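Local coordinates for beta-N-acetylglucosaminidase-like protein Glycoside hydrolase family 20 (Flavobacterium johnsoniae, PDB 6YHH), which probably removes terminal N-acetylglucosamine from chitin-derived oligosaccharides, as a chitobiase-type beta-N-acetylhexosaminidase of glycoside hydrolase family 20, at residues A[49-54]-A[119-124]; A[512-515]-A[521-524]; A[545-548]-A[552-555]. All blocks are in the same frame, centred on the assembly; numbering follows the deposited sequence.

Contact 1 of 3, residues A[49-54]-A[119-124]; sequences LRRLDG and TLLQLL
Arg51 and Leu121 make the closest approach between residues 49-54 and 119-124, on helices 40-56 and 110-123, a neat case of a cationic side chain whose flat face takes hydrocarbon packing. The Leu121 methyl CD1 stands over the centre of the guanidinium face, 3.4 Å from Arg51 CZ, and the two side chains cross at about a right angle. The bend at the third torsion of Arg51 (chi3 63°) turns the flat group across this methyl. On the other branch of Leu121 the packing is more relaxed: CD2 lies 4.1 Å from Leu52 CB. Farther along, Leu52 CD1 and Leu124 CD2 are also 4.1 Å apart, and Leu124 is partly open to solvent. Phe48 of the first helix also touches Leu121, and Phe133 of strand 131-140 touches Leu124, where the helices lie against the sheet of the non-catalytic domain. Arg51 reaches Glu500 through NE and Glu118 through NH2. With an alanine at Arg51, Leu121 CD1 would probably lose its flat cover, and both glutamates would be left without this positive mate. The guanidinium thus gives its N-H groups to carboxylates and one face to a hydrocarbon, joining ionic and apolar packing in one residue.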
loop_
_atom_site.group_PDB
_atom_site.type_symbol
_atom_site.label_atom_id
_atom_site.label_comp_id
_atom_site.label_asym_id
_atom_site.label_seq_id
_atom_site.Cartn_x
_atom_site.Cartn_y
_atom_site.Cartn_z
ATOM N N LEU A 49 -7.368 -17.428 -10.158
ATOM C CA LEU A 49 -7.445 -17.130 -11.592
ATOM C C LEU A 49 -6.940 -15.716 -11.888
ATOM O O LEU A 49 -6.157 -15.514 -12.813
ATOM C CB LEU A 49 -8.869 -17.347 -12.067
ATOM C CG LEU A 49 -9.067 -17.281 -13.577
ATOM C CD1 LEU A 49 -8.328 -18.439 -14.182
ATOM C CD2 LEU A 49 -10.541 -17.380 -13.950
ATOM N N ARG A 50 -7.365 -14.751 -11.076
ATOM C CA ARG A 50 -6.862 -13.395 -11.185
ATOM C C ARG A 50 -5.359 -13.330 -11.031
ATOM O O ARG A 50 -4.651 -12.685 -11.829
ATOM C CB ARG A 50 -7.526 -12.440 -10.203
ATOM C CG ARG A 50 -9.036 -12.234 -10.340
ATOM C CD ARG A 50 -9.337 -11.422 -11.627
ATOM N NE ARG A 50 -9.394 -12.221 -12.821
ATOM C CZ ARG A 50 -10.403 -13.019 -13.192
ATOM N NH1 ARG A 50 -11.459 -13.176 -12.369
ATOM N NH2 ARG A 50 -10.325 -13.660 -14.329
ATOM N N ARG A 51 -4.826 -14.042 -10.022
ATOM C CA ARG A 51 -3.400 -14.017 -9.810
ATOM C C ARG A 51 -2.634 -14.679 -10.973
ATOM O O ARG A 51 -1.622 -14.160 -11.466
ATOM C CB ARG A 51 -3.032 -14.679 -8.493
ATOM C CG ARG A 51 -3.491 -13.871 -7.307
ATOM C CD ARG A 51 -3.582 -14.660 -6.032
ATOM N NE ARG A 51 -2.336 -15.189 -5.576
ATOM C CZ ARG A 51 -2.202 -16.169 -4.683
ATOM N NH1 ARG A 51 -3.258 -16.819 -4.257
ATOM N NH2 ARG A 51 -0.983 -16.525 -4.260
ATOM N N LEU A 52 -3.123 -15.814 -11.409
ATOM C CA LEU A 52 -2.510 -16.483 -12.549
ATOM C C LEU A 52 -2.477 -15.626 -13.796
ATOM O O LEU A 52 -1.485 -15.583 -14.499
ATOM C CB LEU A 52 -3.264 -17.814 -12.798
ATOM C CG LEU A 52 -2.689 -18.679 -13.887
ATOM C CD1 LEU A 52 -1.226 -19.064 -13.619
ATOM C CD2 LEU A 52 -3.542 -19.915 -14.127
ATOM N N ASP A 53 -3.582 -14.952 -14.064
ATOM C CA ASP A 53 -3.675 -14.046 -15.219
ATOM C C ASP A 53 -2.700 -12.905 -15.074
ATOM O O ASP A 53 -2.046 -12.480 -16.035
ATOM C CB ASP A 53 -5.095 -13.522 -15.377
ATOM C CG ASP A 53 -5.502 -13.315 -16.880
ATOM O OD1 ASP A 53 -4.700 -13.510 -17.788
ATOM O OD2 ASP A 53 -6.691 -12.984 -17.043
ATOM N N GLY A 54 -2.571 -12.371 -13.847
ATOM C CA GLY A 54 -1.618 -11.281 -13.656
ATOM C C GLY A 54 -0.171 -11.674 -13.988
ATOM O O GLY A 54 0.635 -10.868 -14.410
ATOM N N THR A 119 -0.021 -24.195 -4.230
ATOM C CA THR A 119 1.012 -25.046 -4.795
ATOM C C THR A 119 1.029 -24.938 -6.300
ATOM O O THR A 119 2.122 -24.913 -6.928
ATOM C CB THR A 119 0.823 -26.515 -4.351
ATOM O OG1 THR A 119 0.720 -26.546 -2.952
ATOM C CG2 THR A 119 1.966 -27.372 -4.799
ATOM N N LEU A 120 -0.160 -25.017 -6.912
ATOM C CA LEU A 120 -0.292 -24.857 -8.378
ATOM C C LEU A 120 0.359 -23.564 -8.889
ATOM O O LEU A 120 1.102 -23.575 -9.877
ATOM C CB LEU A 120 -1.760 -25.032 -8.836
ATOM C CG LEU A 120 -1.942 -25.071 -10.341
ATOM C CD1 LEU A 120 -1.053 -26.004 -11.108
ATOM C CD2 LEU A 120 -3.405 -25.271 -10.632
ATOM N N LEU A 121 0.100 -22.434 -8.246
ATOM C CA LEU A 121 0.784 -21.191 -8.653
ATOM C C LEU A 121 2.276 -21.321 -8.601
ATOM O O LEU A 121 2.986 -20.797 -9.474
ATOM C CB LEU A 121 0.306 -20.056 -7.766
ATOM C CG LEU A 121 -1.120 -19.594 -8.047
ATOM C CD1 LEU A 121 -1.599 -18.652 -6.955
ATOM C CD2 LEU A 121 -1.219 -18.958 -9.443
ATOM N N GLN A 122 2.774 -22.028 -7.568
ATOM C CA GLN A 122 4.232 -22.193 -7.455
ATOM C C GLN A 122 4.805 -23.115 -8.451
ATOM O O GLN A 122 6.008 -22.985 -8.774
ATOM C CB GLN A 122 4.581 -22.651 -6.053
ATOM C CG GLN A 122 4.312 -21.600 -4.970
ATOM C CD GLN A 122 4.709 -22.095 -3.577
ATOM O OE1 GLN A 122 4.842 -23.301 -3.342
ATOM N NE2 GLN A 122 4.848 -21.154 -2.624
ATOM N N LEU A 123 3.956 -23.960 -9.038
ATOM C CA LEU A 123 4.440 -24.865 -10.063
ATOM C C LEU A 123 4.585 -24.251 -11.428
ATOM O O LEU A 123 5.213 -24.833 -12.339
ATOM C CB LEU A 123 3.486 -26.071 -10.214
ATOM C CG LEU A 123 3.603 -27.365 -9.470
ATOM C CD1 LEU A 123 2.550 -28.329 -10.101
ATOM C CD2 LEU A 123 5.027 -27.983 -9.541
ATOM N N LEU A 124 4.009 -23.065 -11.612
ATOM C CA LEU A 124 4.100 -22.321 -12.917
ATOM C C LEU A 124 5.472 -22.139 -13.385
ATOM O O LEU A 124 6.361 -21.669 -12.610
ATOM C CB LEU A 124 3.397 -20.973 -12.796
ATOM C CG LEU A 124 3.242 -20.203 -14.142
ATOM C CD1 LEU A 124 2.325 -20.913 -15.091
ATOM C CD2 LEU A 124 2.838 -18.774 -13.752
#

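Contact 2 of 3, residues A[512-515]-A[521-524]; sequences ILRN and NIKS
Leu513 and Ile522 mark the closest backbone approach, with their CA atoms 6.2 Å apart. One segment is a length of helix 507-517; the other holds the turn before helix 523-529 and that helix's first residues, so the pair closes a short helix-loop-helix connection. That turn is held by a capping bond within the second segment: Asn521 OD1 accepts from Lys523 N at 3.0 Å. The bond is fairly straight at hydrogen, 163°, although the donor is tilted by 32° from the carbonyl plane, and the Asn521 side chain thereby occupies a backbone N-H at the start of the helix.

With the turn fixed, Ile522 projects toward the first helix and supplies most of the contact. Its CG1 sits between the backbone N and the carbonyl carbon (chi1 64°), which leaves the CG2 methyl beside the N, directed at the helix backbone. CG2 rests 3.7 Å from Leu513 O and equally far from Arg514 N, bridging one residue and the next. Side chains flank it: Leu513 CB is 4.0 Å from Ile522 CG2, and Arg514 CG approaches the same methyl at 3.8 Å. The other branch, ending in CD1, reaches back to Leu513 CB. Beyond CG the Arg514 chain bends, its guanidinium passing obliquely near Ile522 CD1, and NE forms a salt bridge with Glu499 of the second subunit.

Around this contact Ile522 also rests on Ala510 and Ala517, small residues of the helix it faces. Leu513 carries the packing onward to Val525, Asn526 and Thr529 of helix 523-529 and to Ala559 of helix 556-559, so the contact lies where three helices come together, with the second subunit approaching at Arg514.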
loop_
_atom_site.group_PDB
_atom_site.type_symbol
_atom_site.label_atom_id
_atom_site.label_comp_id
_atom_site.label_asym_id
_atom_site.label_seq_id
_atom_site.Cartn_x
_atom_site.Cartn_y
_atom_site.Cartn_z
ATOM N N ILE A 512 12.039 4.377 1.030
ATOM C CA ILE A 512 12.968 4.787 2.097
ATOM C C ILE A 512 14.289 5.261 1.497
ATOM O O ILE A 512 14.810 6.296 1.895
ATOM C CB ILE A 512 13.186 3.675 3.113
ATOM C CG1 ILE A 512 11.857 3.489 3.901
ATOM C CG2 ILE A 512 14.273 4.024 4.099
ATOM C CD1 ILE A 512 11.797 2.147 4.607
ATOM N N LEU A 513 14.779 4.565 0.484
ATOM C CA LEU A 513 16.078 4.926 -0.111
ATOM C C LEU A 513 15.961 6.292 -0.821
ATOM O O LEU A 513 16.850 7.104 -0.743
ATOM C CB LEU A 513 16.593 3.866 -1.033
ATOM C CG LEU A 513 16.958 2.643 -0.258
ATOM C CD1 LEU A 513 17.411 1.628 -1.300
ATOM C CD2 LEU A 513 18.002 2.750 0.826
ATOM N N ARG A 514 14.821 6.542 -1.476
ATOM C CA ARG A 514 14.596 7.897 -2.084
ATOM C C ARG A 514 14.554 8.979 -1.032
ATOM O O ARG A 514 15.177 10.062 -1.210
ATOM C CB ARG A 514 13.365 7.915 -2.974
ATOM C CG ARG A 514 13.626 7.294 -4.358
ATOM C CD ARG A 514 12.371 7.447 -5.241
ATOM N NE ARG A 514 11.255 6.552 -4.879
ATOM C CZ ARG A 514 11.105 5.280 -5.240
ATOM N NH1 ARG A 514 12.037 4.651 -5.923
ATOM N NH2 ARG A 514 10.051 4.602 -4.827
ATOM N N ASN A 515 13.925 8.708 0.096
ATOM C CA ASN A 515 13.922 9.670 1.194
ATOM C C ASN A 515 15.380 9.949 1.649
ATOM O O ASN A 515 15.778 11.095 1.826
ATOM C CB ASN A 515 13.091 9.117 2.355
ATOM C CG ASN A 515 13.098 10.083 3.513
ATOM O OD1 ASN A 515 12.688 11.234 3.351
ATOM N ND2 ASN A 515 13.562 9.614 4.694
ATOM N N ASN A 521 19.681 9.461 -7.542
ATOM C CA ASN A 521 19.815 8.111 -7.963
ATOM C C ASN A 521 20.099 7.207 -6.767
ATOM O O ASN A 521 21.085 7.482 -6.083
ATOM C CB ASN A 521 20.981 8.043 -8.948
ATOM C CG ASN A 521 21.128 6.710 -9.605
ATOM O OD1 ASN A 521 20.707 5.662 -9.126
ATOM N ND2 ASN A 521 21.805 6.741 -10.739
ATOM N N ILE A 522 19.270 6.203 -6.540
ATOM C CA ILE A 522 19.410 5.377 -5.308
ATOM C C ILE A 522 20.336 4.206 -5.461
ATOM O O ILE A 522 20.543 3.483 -4.528
ATOM C CB ILE A 522 18.060 4.940 -4.687
ATOM C CG1 ILE A 522 17.292 4.024 -5.656
ATOM C CG2 ILE A 522 17.234 6.140 -4.297
ATOM C CD1 ILE A 522 16.015 3.392 -5.105
ATOM N N LYS A 523 20.942 4.044 -6.637
ATOM C CA LYS A 523 21.751 2.854 -6.886
ATOM C C LYS A 523 22.801 2.553 -5.790
ATOM O O LYS A 523 22.850 1.415 -5.299
ATOM C CB LYS A 523 22.429 2.928 -8.227
ATOM C CG LYS A 523 23.343 1.724 -8.567
ATOM C CD LYS A 523 23.879 1.860 -10.004
ATOM C CE LYS A 523 24.563 0.632 -10.599
ATOM N NZ LYS A 523 25.960 0.496 -10.085
ATOM N N SER A 524 23.613 3.532 -5.423
ATOM C CA SER A 524 24.687 3.286 -4.455
ATOM C C SER A 524 24.160 2.978 -3.067
ATOM O O SER A 524 24.697 2.116 -2.359
ATOM C CB SER A 524 25.614 4.476 -4.426
ATOM O OG SER A 524 26.232 4.476 -5.690
#

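Contact 3 of 3, residues A[545-548]-A[552-555]; sequences TEYQ and PFTL
Phe553 and Tyr547 bury the most surface here, and they do so as an illustration that near-parallel rings need not be stacked. Their planes are only 19° from parallel, but the rings are slid so far apart that they barely overlap, with centroids separated by 5.3 Å. The rings meet obliquely: Tyr547 CD2 comes within 3.5 Å of Phe553 CE1 and 3.7 Å of Phe553 CZ. The tyrosine is turned into this position with CG anti to its carbonyl carbon (chi1 -66°), leaving the hydroxyl beyond the pair, where it bonds to Asp659 and Arg540.

Gln548, the third contributor, offers backbone rather than side chain. Its carbonyl O lies at the edge of the phenyl ring, near the ring plane and 4.0 Å from Phe553 CE2. The side chain instead folds back within its own segment: Gln548 NE2 donates to Thr545 O at 3.1 Å, approaching from above the carbonyl plane while that oxygen stays in the plane of the amide. The same nitrogen also bonds to Asn276.

Other rings extend the cluster, His156 standing about perpendicular to Phe553, and Phe59 of the second subunit meeting Tyr547. The chemistry is therefore divided: carbon contacts between two aromatic rings, with a carbonyl beside one of them, make up the buried contact, whereas the polar ends of Tyr547 and Gln548 bond to residues outside the two segments.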
loop_
_atom_site.group_PDB
_atom_site.type_symbol
_atom_site.label_atom_id
_atom_site.label_comp_id
_atom_site.label_asym_id
_atom_site.label_seq_id
_atom_site.Cartn_x
_atom_site.Cartn_y
_atom_site.Cartn_z
ATOM N N THR A 545 14.525 3.337 24.946
ATOM C CA THR A 545 14.344 4.771 25.019
ATOM C C THR A 545 14.926 5.523 23.825
ATOM O O THR A 545 14.780 6.754 23.750
ATOM C CB THR A 545 14.921 5.322 26.329
ATOM O OG1 THR A 545 16.314 5.012 26.359
ATOM C CG2 THR A 545 14.152 4.625 27.495
ATOM N N GLU A 546 15.614 4.846 22.918
ATOM C CA GLU A 546 16.161 5.510 21.749
ATOM C C GLU A 546 15.163 5.805 20.659
ATOM O O GLU A 546 15.386 6.744 19.824
ATOM C CB GLU A 546 17.317 4.689 21.163
ATOM C CG GLU A 546 18.493 4.637 22.145
ATOM C CD GLU A 546 19.719 3.969 21.571
ATOM O OE1 GLU A 546 19.614 2.999 20.850
ATOM O OE2 GLU A 546 20.903 4.427 21.785
ATOM N N TYR A 547 14.114 4.965 20.580
ATOM C CA TYR A 547 13.016 5.202 19.626
ATOM C C TYR A 547 11.716 5.146 20.427
ATOM O O TYR A 547 11.499 4.211 21.200
ATOM C CB TYR A 547 12.915 4.080 18.653
ATOM C CG TYR A 547 14.106 3.896 17.662
ATOM C CD1 TYR A 547 15.297 3.305 18.057
ATOM C CD2 TYR A 547 14.019 4.337 16.380
ATOM C CE1 TYR A 547 16.351 3.127 17.187
ATOM C CE2 TYR A 547 15.077 4.173 15.499
ATOM C CZ TYR A 547 16.214 3.558 15.875
ATOM O OH TYR A 547 17.252 3.305 14.936
ATOM N N GLN A 548 10.850 6.100 20.162
ATOM C CA GLN A 548 9.519 6.076 20.642
ATOM C C GLN A 548 8.581 5.505 19.598
ATOM O O GLN A 548 8.935 5.309 18.460
ATOM C CB GLN A 548 9.059 7.521 20.956
ATOM C CG GLN A 548 9.671 8.007 22.281
ATOM C CD GLN A 548 11.157 8.168 22.228
ATOM O OE1 GLN A 548 11.697 8.900 21.369
ATOM N NE2 GLN A 548 11.847 7.401 23.030
ATOM N N PRO A 552 10.733 8.437 13.665
ATOM C CA PRO A 552 10.774 8.204 12.251
ATOM C C PRO A 552 11.489 6.927 11.889
ATOM O O PRO A 552 12.644 6.772 12.217
ATOM C CB PRO A 552 11.480 9.423 11.706
ATOM C CG PRO A 552 12.401 9.804 12.785
ATOM C CD PRO A 552 11.692 9.488 14.054
ATOM N N PHE A 553 10.796 6.045 11.184
ATOM C CA PHE A 553 11.362 4.734 10.720
ATOM C C PHE A 553 11.499 4.796 9.221
ATOM O O PHE A 553 11.084 3.905 8.461
ATOM C CB PHE A 553 10.492 3.552 11.198
ATOM C CG PHE A 553 10.546 3.338 12.671
ATOM C CD1 PHE A 553 11.492 2.545 13.222
ATOM C CD2 PHE A 553 9.673 3.986 13.514
ATOM C CE1 PHE A 553 11.620 2.417 14.605
ATOM C CE2 PHE A 553 9.721 3.776 14.890
ATOM C CZ PHE A 553 10.693 3.000 15.440
ATOM N N THR A 554 12.153 5.877 8.780
ATOM C CA THR A 554 12.380 6.188 7.360
ATOM C C THR A 554 13.863 6.311 6.999
ATOM O O THR A 554 14.230 6.992 6.020
ATOM C CB THR A 554 11.668 7.519 7.068
ATOM O OG1 THR A 554 12.179 8.471 7.981
ATOM C CG2 THR A 554 10.139 7.419 7.204
ATOM N N LEU A 555 14.710 5.646 7.770
ATOM C CA LEU A 555 16.142 5.877 7.715
ATOM C C LEU A 555 16.832 4.614 7.277
ATOM O O LEU A 555 16.198 3.592 6.997
ATOM C CB LEU A 555 16.623 6.372 9.064
ATOM C CG LEU A 555 16.025 7.696 9.606
ATOM C CD1 LEU A 555 16.731 8.123 10.903
ATOM C CD2 LEU A 555 16.092 8.792 8.554
#

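In the fold
The three contacts grade from regular to irregular structure. Contact 1 joins two helices of the non-catalytic domain, contact 2 a helix to the turn beginning the next, and contact 3 two parts of one loop. Contact 3 is buried and aromatic, its polar ends bonded within the chain; the others are partly buried, each with an arginine that packs against hydrocarbon while its charge meets glutamate, in contact 2 one from the second subunit. Contacts 2 and 3 adjoin, Asn515 ND2 lying 3.0 Å from Thr554 O in a probable hydrogen bond. Contact 1 is about 20 Å from contact 2 between nearest atoms, yet across the dimer Gly54 O accepts from Asn515 and Thr554 of the second subunit, bringing all three to one interface.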